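Local coordinates for protein ubiquitin-like-conjugating enzyme ATG10 (PDB 4EBR) that acts as an E2-like enzyme of autophagy in yeast, catalysing the conjugation of ATG12 to ATG5, at residues H23-C28 with S162-E167; L44-Q49 with L62-L67; L82-E87 with T102-L107. All blocks are in the same frame, centred on the assembly; numbering follows the deposited sequence.

Interaction 1 (H23-C28 with S162-E167)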
loop_
_atom_site.group_PDB
_atom_site.type_symbol
_atom_site.label_atom_id
_atom_site.label_comp_id
_atom_site.label_asym_id
_atom_site.label_seq_id
_atom_site.Cartn_x
_atom_site.Cartn_y
_atom_site.Cartn_z
ATOM N N HIS A 23 -22.624 6.468 -14.294
ATOM C CA HIS A 23 -24.015 6.040 -14.425
ATOM C C HIS A 23 -24.391 5.652 -15.855
ATOM O O HIS A 23 -25.180 4.737 -16.072
ATOM C CB HIS A 23 -24.956 7.132 -13.925
ATOM C CG HIS A 23 -24.669 7.572 -12.526
ATOM N ND1 HIS A 23 -23.507 8.226 -12.176
ATOM C CD2 HIS A 23 -25.384 7.440 -11.385
ATOM C CE1 HIS A 23 -23.526 8.489 -10.883
ATOM N NE2 HIS A 23 -24.653 8.019 -10.377
ATOM N N ASN A 24 -23.825 6.348 -16.828
ATOM C CA ASN A 24 -24.133 6.065 -18.219
ATOM C C ASN A 24 -23.116 5.120 -18.835
ATOM O O ASN A 24 -23.182 4.797 -20.019
ATOM C CB ASN A 24 -24.200 7.365 -19.023
ATOM C CG ASN A 24 -25.170 8.358 -18.430
ATOM O OD1 ASN A 24 -26.291 8.003 -18.047
ATOM N ND2 ASN A 24 -24.740 9.612 -18.332
ATOM N N TRP A 25 -22.153 4.699 -18.035
ATOM C CA TRP A 25 -21.170 3.742 -18.497
ATOM C C TRP A 25 -21.866 2.393 -18.604
ATOM O O TRP A 25 -22.538 1.965 -17.665
ATOM C CB TRP A 25 -20.036 3.687 -17.494
ATOM C CG TRP A 25 -18.923 2.807 -17.886
ATOM C CD1 TRP A 25 -18.673 2.303 -19.127
ATOM C CD2 TRP A 25 -17.892 2.307 -17.027
ATOM N NE1 TRP A 25 -17.540 1.520 -19.091
ATOM C CE2 TRP A 25 -17.045 1.506 -17.813
ATOM C CE3 TRP A 25 -17.602 2.466 -15.671
ATOM C CZ2 TRP A 25 -15.929 0.858 -17.288
ATOM C CZ3 TRP A 25 -16.495 1.828 -15.152
ATOM C CH2 TRP A 25 -15.669 1.035 -15.959
ATOM N N ALA A 26 -21.730 1.737 -19.752
ATOM C CA ALA A 26 -22.498 0.517 -20.039
ATOM C C ALA A 26 -22.212 -0.597 -19.043
ATOM O O ALA A 26 -23.136 -1.265 -18.567
ATOM C CB ALA A 26 -22.225 0.032 -21.456
ATOM N N LEU A 27 -20.927 -0.772 -18.732
ATOM C CA LEU A 27 -20.447 -1.832 -17.849
ATOM C C LEU A 27 -20.920 -1.698 -16.409
ATOM O O LEU A 27 -20.757 -2.623 -15.615
ATOM C CB LEU A 27 -18.919 -1.837 -17.827
ATOM C CG LEU A 27 -18.085 -2.650 -18.811
ATOM C CD1 LEU A 27 -16.646 -2.628 -18.334
ATOM C CD2 LEU A 27 -18.576 -4.089 -18.936
ATOM N N CYS A 28 -21.475 -0.546 -16.054
ATOM C CA CYS A 28 -21.692 -0.239 -14.646
ATOM C C CYS A 28 -23.088 -0.561 -14.137
ATOM O O CYS A 28 -24.051 0.109 -14.497
ATOM C CB CYS A 28 -21.377 1.228 -14.370
ATOM S SG CYS A 28 -21.351 1.623 -12.615
ATOM N N SER A 162 -8.847 2.232 -18.998
ATOM C CA SER A 162 -7.808 1.611 -19.803
ATOM C C SER A 162 -7.971 0.098 -19.865
ATOM O O SER A 162 -7.825 -0.486 -20.934
ATOM C CB SER A 162 -6.441 1.951 -19.236
ATOM O OG SER A 162 -6.390 1.615 -17.854
ATOM N N TRP A 163 -8.225 -0.550 -18.733
ATOM C CA TRP A 163 -8.436 -2.005 -18.756
ATOM C C TRP A 163 -9.888 -2.497 -18.858
ATOM O O TRP A 163 -10.132 -3.657 -19.174
ATOM C CB TRP A 163 -7.718 -2.685 -17.592
ATOM C CG TRP A 163 -8.157 -2.206 -16.254
ATOM C CD1 TRP A 163 -7.861 -1.006 -15.671
ATOM C CD2 TRP A 163 -8.951 -2.926 -15.306
ATOM N NE1 TRP A 163 -8.428 -0.932 -14.420
ATOM C CE2 TRP A 163 -9.098 -2.101 -14.170
ATOM C CE3 TRP A 163 -9.547 -4.192 -15.302
ATOM C CZ2 TRP A 163 -9.830 -2.496 -13.049
ATOM C CZ3 TRP A 163 -10.270 -4.585 -14.185
ATOM C CH2 TRP A 163 -10.407 -3.739 -13.077
ATOM N N LEU A 164 -10.826 -1.581 -18.603
ATOM C CA LEU A 164 -12.262 -1.843 -18.732
ATOM C C LEU A 164 -12.887 -1.432 -20.078
ATOM O O LEU A 164 -13.637 -2.210 -20.667
ATOM C CB LEU A 164 -13.027 -1.181 -17.582
ATOM C CG LEU A 164 -13.185 -2.012 -16.307
ATOM C CD1 LEU A 164 -14.453 -1.619 -15.563
ATOM C CD2 LEU A 164 -13.187 -3.498 -16.630
ATOM N N GLY A 165 -12.580 -0.230 -20.572
ATOM C CA GLY A 165 -13.038 0.162 -21.893
ATOM C C GLY A 165 -14.239 1.014 -21.543
ATOM O O GLY A 165 -15.142 0.532 -20.857
ATOM N N TYR A 166 -14.259 2.273 -21.983
ATOM C CA TYR A 166 -15.498 3.041 -21.887
ATOM C C TYR A 166 -16.427 2.712 -23.051
ATOM O O TYR A 166 -15.976 2.519 -24.183
ATOM C CB TYR A 166 -15.280 4.552 -21.780
ATOM C CG TYR A 166 -16.500 5.225 -21.194
ATOM C CD1 TYR A 166 -16.732 5.196 -19.830
ATOM C CD2 TYR A 166 -17.442 5.841 -22.004
ATOM C CE1 TYR A 166 -17.849 5.779 -19.282
ATOM C CE2 TYR A 166 -18.568 6.431 -21.463
ATOM C CZ TYR A 166 -18.764 6.397 -20.099
ATOM O OH TYR A 166 -19.874 6.974 -19.529
ATOM N N GLU A 167 -17.723 2.648 -22.753
ATOM C CA GLU A 167 -18.723 2.189 -23.707
ATOM C C GLU A 167 -20.140 2.514 -23.232
ATOM O O GLU A 167 -20.494 3.678 -23.029
ATOM C CB GLU A 167 -18.561 0.681 -23.932
ATOM C CG GLU A 167 -18.241 -0.107 -22.652
ATOM C CD GLU A 167 -17.628 -1.481 -22.927
ATOM O OE1 GLU A 167 -16.537 -1.530 -23.540
ATOM O OE2 GLU A 167 -18.234 -2.506 -22.533
#
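The Tyr166 ring lies over one face of the Trp25 indole in an offset stack, the five-membered ring of the indole meeting the phenol with centroids 4.5 Å apart and planes inclined by 18°. Tyr166 CD1 and CE1 do the touching on this face, CE1 standing 3.5 Å from Trp25 CG. The opposite face of the indole is covered by Leu27 CB of its own segment, brought round by the type I turn from Trp25 to Cys28. At the rim, Leu164 CB sits in the ring plane, 3.6 Å from Trp25 CZ2. Because chi1 of Trp25 is -176°, the indole reaches out to the end of the helix, and NE1 donates to Gly165 O over 3.1 Å. That bond arrives on a carbonyl lone pair but is bent at the hydrogen (142°). Gly165, with positive phi, is where the chain leaves the helix. On the Leu27 side of the indole, Leu27 CD1 packs on Leu164 CD1 at 3.7 Å, though the exact position of the latter methyl is doubtful. A serine in place of Trp25 would probably leave Gly165 O without its donor and Tyr166 without its stacking partner. The contact thus ties the loop between helix 6-18 and strand 28-33 to the C-terminal end of helix 152-164. Phe161 of that helix meets both Trp25 and Tyr166 edge-to-face, Tyr166 OH bonds to Ile21 O, and Leu44 of strand 40-44 is touched by Trp25 and Leu164.

Interaction 2 (L44-Q49 with L62-L67)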
loop_
_atom_site.group_PDB
_atom_site.type_symbol
_atom_site.label_atom_id
_atom_site.label_comp_id
_atom_site.label_asym_id
_atom_site.label_seq_id
_atom_site.Cartn_x
_atom_site.Cartn_y
_atom_site.Cartn_z
ATOM N N LEU A 44 -19.705 -3.581 -11.345
ATOM C CA LEU A 44 -19.745 -3.723 -12.789
ATOM C C LEU A 44 -20.623 -4.873 -13.235
ATOM O O LEU A 44 -20.788 -5.861 -12.530
ATOM C CB LEU A 44 -18.347 -3.896 -13.355
ATOM C CG LEU A 44 -17.439 -2.687 -13.164
ATOM C CD1 LEU A 44 -16.142 -2.911 -13.910
ATOM C CD2 LEU A 44 -18.115 -1.404 -13.621
ATOM N N ILE A 45 -21.167 -4.730 -14.441
ATOM C CA ILE A 45 -22.037 -5.733 -15.041
ATOM C C ILE A 45 -21.290 -7.034 -15.305
ATOM O O ILE A 45 -20.108 -7.030 -15.649
ATOM C CB ILE A 45 -22.650 -5.229 -16.361
ATOM C CG1 ILE A 45 -21.548 -4.921 -17.378
ATOM C CG2 ILE A 45 -23.512 -4.001 -16.114
ATOM C CD1 ILE A 45 -22.066 -4.627 -18.769
ATOM N N PRO A 46 -21.994 -8.146 -15.132
ATOM C CA PRO A 46 -21.399 -9.483 -15.257
ATOM C C PRO A 46 -20.491 -9.593 -16.485
ATOM O O PRO A 46 -20.865 -9.163 -17.572
ATOM C CB PRO A 46 -22.625 -10.399 -15.384
ATOM C CG PRO A 46 -23.657 -9.717 -14.571
ATOM C CD PRO A 46 -23.437 -8.227 -14.828
ATOM N N THR A 47 -19.279 -10.089 -16.295
ATOM C CA THR A 47 -18.383 -10.232 -17.424
ATOM C C THR A 47 -17.422 -11.383 -17.232
ATOM O O THR A 47 -17.075 -11.741 -16.106
ATOM C CB THR A 47 -17.577 -8.943 -17.669
ATOM O OG1 THR A 47 -16.889 -8.571 -16.468
ATOM C CG2 THR A 47 -18.498 -7.810 -18.093
ATOM N N ARG A 48 -16.975 -11.945 -18.345
ATOM C CA ARG A 48 -15.818 -12.850 -18.321
ATOM C C ARG A 48 -14.874 -12.478 -19.467
ATOM O O ARG A 48 -15.248 -12.603 -20.633
ATOM C CB ARG A 48 -16.249 -14.325 -18.341
ATOM C CG ARG A 48 -15.255 -15.318 -18.968
ATOM C CD ARG A 48 -13.889 -15.424 -18.273
ATOM N NE ARG A 48 -13.072 -16.463 -18.912
ATOM C CZ ARG A 48 -11.742 -16.486 -18.935
ATOM N NH1 ARG A 48 -11.108 -17.484 -19.544
ATOM N NH2 ARG A 48 -11.044 -15.511 -18.359
ATOM N N GLN A 49 -13.665 -12.016 -19.121
ATOM C CA GLN A 49 -12.751 -11.357 -20.072
ATOM C C GLN A 49 -13.324 -10.024 -20.580
ATOM O O GLN A 49 -12.726 -9.377 -21.447
ATOM C CB GLN A 49 -12.356 -12.257 -21.246
ATOM C CG GLN A 49 -11.567 -13.493 -20.870
ATOM C CD GLN A 49 -11.563 -14.505 -21.997
ATOM O OE1 GLN A 49 -12.105 -14.246 -23.069
ATOM N NE2 GLN A 49 -10.960 -15.664 -21.758
ATOM N N LEU A 62 -19.965 -16.394 -14.695
ATOM C CA LEU A 62 -19.530 -15.032 -14.995
ATOM C C LEU A 62 -18.787 -14.390 -13.822
ATOM O O LEU A 62 -18.824 -14.885 -12.700
ATOM C CB LEU A 62 -20.740 -14.169 -15.390
ATOM C CG LEU A 62 -21.462 -14.579 -16.682
ATOM C CD1 LEU A 62 -22.556 -13.584 -17.004
ATOM C CD2 LEU A 62 -20.496 -14.708 -17.866
ATOM N N ASN A 63 -18.088 -13.296 -14.072
ATOM C CA ASN A 63 -17.505 -12.586 -12.954
ATOM C C ASN A 63 -18.388 -11.414 -12.501
ATOM O O ASN A 63 -19.368 -11.073 -13.165
ATOM C CB ASN A 63 -16.103 -12.088 -13.332
ATOM C CG ASN A 63 -15.121 -13.226 -13.551
ATOM O OD1 ASN A 63 -15.275 -14.313 -12.991
ATOM N ND2 ASN A 63 -14.102 -12.981 -14.364
ATOM N N HIS A 64 -18.037 -10.799 -11.371
ATOM C CA HIS A 64 -18.578 -9.494 -11.002
ATOM C C HIS A 64 -17.449 -8.739 -10.358
ATOM O O HIS A 64 -16.849 -9.217 -9.401
ATOM C CB HIS A 64 -19.766 -9.619 -10.061
ATOM C CG HIS A 64 -20.793 -10.583 -10.547
ATOM N ND1 HIS A 64 -20.604 -11.951 -10.512
ATOM C CD2 HIS A 64 -21.999 -10.386 -11.130
ATOM C CE1 HIS A 64 -21.658 -12.552 -11.028
ATOM N NE2 HIS A 64 -22.521 -11.627 -11.407
ATOM N N ILE A 65 -17.166 -7.556 -10.888
ATOM C CA ILE A 65 -16.003 -6.791 -10.486
ATOM C C ILE A 65 -16.480 -5.646 -9.630
ATOM O O ILE A 65 -17.498 -5.020 -9.935
ATOM C CB ILE A 65 -15.239 -6.263 -11.737
ATOM C CG1 ILE A 65 -14.669 -7.441 -12.520
ATOM C CG2 ILE A 65 -14.108 -5.344 -11.365
ATOM C CD1 ILE A 65 -13.937 -7.057 -13.769
ATOM N N GLU A 66 -15.766 -5.380 -8.548
ATOM C CA GLU A 66 -16.101 -4.242 -7.735
ATOM C C GLU A 66 -14.905 -3.317 -7.635
ATOM O O GLU A 66 -13.791 -3.772 -7.368
ATOM C CB GLU A 66 -16.577 -4.694 -6.353
ATOM C CG GLU A 66 -17.807 -5.579 -6.428
ATOM C CD GLU A 66 -18.425 -5.917 -5.070
ATOM O OE1 GLU A 66 -19.652 -6.204 -5.032
ATOM O OE2 GLU A 66 -17.698 -5.913 -4.048
ATOM N N LEU A 67 -15.129 -2.024 -7.859
ATOM C CA LEU A 67 -14.055 -1.044 -7.737
ATOM C C LEU A 67 -14.378 -0.057 -6.644
ATOM O O LEU A 67 -15.438 0.576 -6.679
ATOM C CB LEU A 67 -13.891 -0.255 -9.026
ATOM C CG LEU A 67 -13.707 -1.016 -10.331
ATOM C CD1 LEU A 67 -13.426 0.008 -11.419
ATOM C CD2 LEU A 67 -12.581 -2.018 -10.226
HETATM O O HOH W 1 -14.121 -10.807 -16.180
#
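The imidazole of His64 is approached obliquely by Pro46, whose CG lies 3.9 Å from both NE2 and CD2 of His64. A second flat group, the Asn63 carboxamide, has Thr47 O beside it without a direct bond. With chi1 of Asn63 at -66°, its CG stays beside the backbone N, on the flank where that N binds Thr47 O; ND2 then donates to a water at 2.8 Å, which reaches Thr47 O and Gln49 N by weak bonds. The guanidinium of Arg48 carries Gln49 CG of its own segment over one face. Between the backbones, Thr47 and Asn63 form a single antiparallel, hydrogen-bonded pair. Asn63 N donates to Thr47 O over 2.8 Å and Thr47 N to Asn63 O over 3.3 Å. Pro46, lacking an N-H, offers Asn63 O a CA-H...O contact at 3.3 Å from its CA. Further along, Leu44 N donates a hydrogen bond to Ile65 O over 3.0 Å. Apolar contacts flank these backbone bonds, Pro46 CB against Leu62 CD1 at 3.6 Å and Leu44 CD1 near Ile65 CG2. The chemistry is therefore chiefly main-chain: it prolongs the pairing of strand 40-44 with strand 63-72 beyond the regular strand, with the water joining Asn63 to the end of the loop segment.

Interaction 3 (L82-E87 with T102-L107)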
loop_
_atom_site.group_PDB
_atom_site.type_symbol
_atom_site.label_atom_id
_atom_site.label_comp_id
_atom_site.label_asym_id
_atom_site.label_seq_id
_atom_site.Cartn_x
_atom_site.Cartn_y
_atom_site.Cartn_z
ATOM N N LEU A 82 -9.761 -3.091 -5.493
ATOM C CA LEU A 82 -10.370 -3.976 -6.458
ATOM C C LEU A 82 -10.651 -5.364 -5.876
ATOM O O LEU A 82 -9.795 -5.968 -5.219
ATOM C CB LEU A 82 -9.469 -4.016 -7.687
ATOM C CG LEU A 82 -9.408 -5.170 -8.664
ATOM C CD1 LEU A 82 -10.789 -5.518 -9.138
ATOM C CD2 LEU A 82 -8.557 -4.705 -9.821
ATOM N N ARG A 83 -11.875 -5.843 -6.085
ATOM C CA ARG A 83 -12.157 -7.264 -5.895
ATOM C C ARG A 83 -13.141 -7.843 -6.919
ATOM O O ARG A 83 -13.811 -7.110 -7.667
ATOM C CB ARG A 83 -12.593 -7.564 -4.478
ATOM C CG ARG A 83 -13.892 -6.979 -4.136
ATOM C CD ARG A 83 -14.186 -7.247 -2.702
ATOM N NE ARG A 83 -15.552 -6.862 -2.409
ATOM C CZ ARG A 83 -16.237 -7.297 -1.369
ATOM N NH1 ARG A 83 -15.669 -8.151 -0.505
ATOM N NH2 ARG A 83 -17.482 -6.871 -1.206
ATOM N N ILE A 84 -13.164 -9.169 -7.001
ATOM C CA ILE A 84 -13.874 -9.832 -8.085
ATOM C C ILE A 84 -14.582 -11.081 -7.622
ATOM O O ILE A 84 -13.955 -11.961 -7.035
ATOM C CB ILE A 84 -12.913 -10.227 -9.226
ATOM C CG1 ILE A 84 -12.339 -8.983 -9.897
ATOM C CG2 ILE A 84 -13.640 -11.098 -10.237
ATOM C CD1 ILE A 84 -11.350 -9.276 -11.024
ATOM N N TRP A 85 -15.876 -11.165 -7.911
ATOM C CA TRP A 85 -16.669 -12.367 -7.631
ATOM C C TRP A 85 -16.623 -13.313 -8.822
ATOM O O TRP A 85 -17.035 -12.952 -9.922
ATOM C CB TRP A 85 -18.122 -11.993 -7.357
ATOM C CG TRP A 85 -18.310 -11.063 -6.191
ATOM C CD1 TRP A 85 -18.594 -9.740 -6.246
ATOM C CD2 TRP A 85 -18.235 -11.393 -4.801
ATOM N NE1 TRP A 85 -18.699 -9.218 -4.978
ATOM C CE2 TRP A 85 -18.484 -10.217 -4.074
ATOM C CE3 TRP A 85 -17.978 -12.571 -4.100
ATOM C CZ2 TRP A 85 -18.484 -10.181 -2.691
ATOM C CZ3 TRP A 85 -17.989 -12.535 -2.732
ATOM C CH2 TRP A 85 -18.232 -11.348 -2.036
ATOM N N GLU A 86 -16.102 -14.513 -8.630
ATOM C CA GLU A 86 -16.119 -15.463 -9.726
ATOM C C GLU A 86 -17.021 -16.622 -9.409
ATOM O O GLU A 86 -17.064 -17.092 -8.281
ATOM C CB GLU A 86 -14.719 -15.965 -10.080
ATOM C CG GLU A 86 -14.035 -16.839 -9.053
ATOM C CD GLU A 86 -12.691 -17.355 -9.571
ATOM O OE1 GLU A 86 -12.677 -18.350 -10.348
ATOM O OE2 GLU A 86 -11.647 -16.759 -9.211
ATOM N N GLU A 87 -17.778 -17.071 -10.396
ATOM C CA GLU A 87 -18.585 -18.255 -10.187
ATOM C C GLU A 87 -17.760 -19.433 -10.639
ATOM O O GLU A 87 -17.192 -19.417 -11.713
ATOM C CB GLU A 87 -19.903 -18.153 -10.948
ATOM C CG GLU A 87 -20.747 -16.965 -10.486
ATOM C CD GLU A 87 -21.655 -16.403 -11.577
ATOM O OE1 GLU A 87 -22.461 -15.499 -11.255
ATOM O OE2 GLU A 87 -21.561 -16.853 -12.748
ATOM N N THR A 102 -3.771 -13.963 -7.624
ATOM C CA THR A 102 -2.979 -14.504 -8.718
ATOM C C THR A 102 -3.836 -14.512 -9.976
ATOM O O THR A 102 -3.352 -14.233 -11.073
ATOM C CB THR A 102 -2.499 -15.935 -8.418
ATOM O OG1 THR A 102 -1.670 -15.928 -7.249
ATOM C CG2 THR A 102 -1.707 -16.488 -9.592
ATOM N N ASP A 103 -5.112 -14.833 -9.807
ATOM C CA ASP A 103 -6.055 -14.879 -10.919
ATOM C C ASP A 103 -6.496 -13.483 -11.345
ATOM O O ASP A 103 -6.732 -13.241 -12.533
ATOM C CB ASP A 103 -7.267 -15.745 -10.578
ATOM C CG ASP A 103 -6.929 -17.226 -10.522
ATOM O OD1 ASP A 103 -5.781 -17.544 -10.149
ATOM O OD2 ASP A 103 -7.800 -18.067 -10.853
ATOM N N ILE A 104 -6.624 -12.571 -10.380
ATOM C CA ILE A 104 -6.917 -11.186 -10.714
ATOM C C ILE A 104 -5.794 -10.670 -11.608
ATOM O O ILE A 104 -6.045 -10.008 -12.613
ATOM C CB ILE A 104 -7.028 -10.290 -9.485
ATOM C CG1 ILE A 104 -8.315 -10.570 -8.736
ATOM C CG2 ILE A 104 -7.040 -8.830 -9.887
ATOM C CD1 ILE A 104 -8.503 -9.641 -7.559
ATOM N N GLU A 105 -4.554 -10.986 -11.241
ATOM C CA GLU A 105 -3.424 -10.729 -12.120
ATOM C C GLU A 105 -3.643 -11.433 -13.447
ATOM O O GLU A 105 -3.881 -10.786 -14.453
ATOM C CB GLU A 105 -2.117 -11.160 -11.468
ATOM C CG GLU A 105 -1.855 -10.417 -10.178
ATOM C CD GLU A 105 -0.402 -10.429 -9.791
ATOM O OE1 GLU A 105 0.018 -11.374 -9.089
ATOM O OE2 GLU A 105 0.321 -9.492 -10.192
ATOM N N SER A 106 -3.659 -12.755 -13.442
ATOM C CA SER A 106 -3.749 -13.483 -14.707
ATOM C C SER A 106 -4.987 -13.126 -15.556
ATOM O O SER A 106 -5.080 -13.525 -16.712
ATOM C CB SER A 106 -3.658 -15.003 -14.485
ATOM O OG SER A 106 -2.385 -15.376 -13.975
ATOM N N LEU A 107 -5.936 -12.387 -14.984
ATOM C CA LEU A 107 -7.071 -11.874 -15.755
ATOM C C LEU A 107 -6.728 -10.512 -16.362
ATOM O O LEU A 107 -6.761 -10.327 -17.578
ATOM C CB LEU A 107 -8.337 -11.778 -14.897
ATOM C CG LEU A 107 -9.619 -11.462 -15.672
ATOM C CD1 LEU A 107 -9.882 -12.529 -16.729
ATOM C CD2 LEU A 107 -10.791 -11.339 -14.730
#
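Ile84 and Ile104 meet because each swings CG1 beside its own backbone N, opposite the carbonyl carbon, with chi1 of -66° and -73°. In both the second torsion is extended, so each residue projects a straight arm; Ile84 CD1 ends 4.0 Å from Ile104 CG1, and the two side chains pass each other at a slant. The same methyl of Ile84 lies 4.3 Å from Leu107 CD2, about one helical turn further on, which makes Ile84 the strand residue that two helix residues touch. Leu82 CD2 approaches the other branch of Ile104, CG2, more loosely at 4.4 Å. Leu82, Ile84 and Glu86, every second residue of the strand, direct their CB atoms at the helix, whereas Arg83 turns away. At the edge of the apolar patch, Glu86 OE2 comes within 4.4 Å of Asp103 OD2. The two like charges would probably disfavour one another and might raise the proton affinity of one carboxylate slightly. No polar bond links the two segments; the attachment is aliphatic and modest, burying 212 Å² in all. The axes of segments 82-87 and 102-107 run almost perpendicular, at 93°, with a closest approach of 9.7 Å, so the helix lies across the strand rather than along it. Around this crossing, Ile84 also touches Ile65 of strand 63-72 and Met99 of the connection leading into the helix, while Ile104 reaches Tyr130 of strand 127-131. Turned from the helix, Arg83 NE forms a salt bridge with Glu66 of strand 63-72 and Trp85 NE1 a hydrogen bond with it. Helix 101-108 is thereby laid over strand 77-90, with Ile65 and Tyr130 of two strands that pair with 77-90 joining the packing.

Interactions 2 and 3 share the antiparallel sheet: strands 63-72 and 77-90 are neighbours, and their contacts meet where His64 O and Trp85 N probably bond. Interaction 1, at the end of helix 152-164, adjoins interaction 2 through Leu27 and Ile45 and interaction 3 more lightly through Trp163 against Leu82. It is the most exposed, with four of eight touching residues exposed, against two of eight in interaction 2 and one of six in interaction 3; none is wholly core. Place goes with chemistry: aromatic stacking and an indole bond where a loop meets a helix end, backbone bonds at the continuation of a strand, and aliphatic contact where a helix crosses a strand of the sheet. All three stand away from the catalytic Cys135.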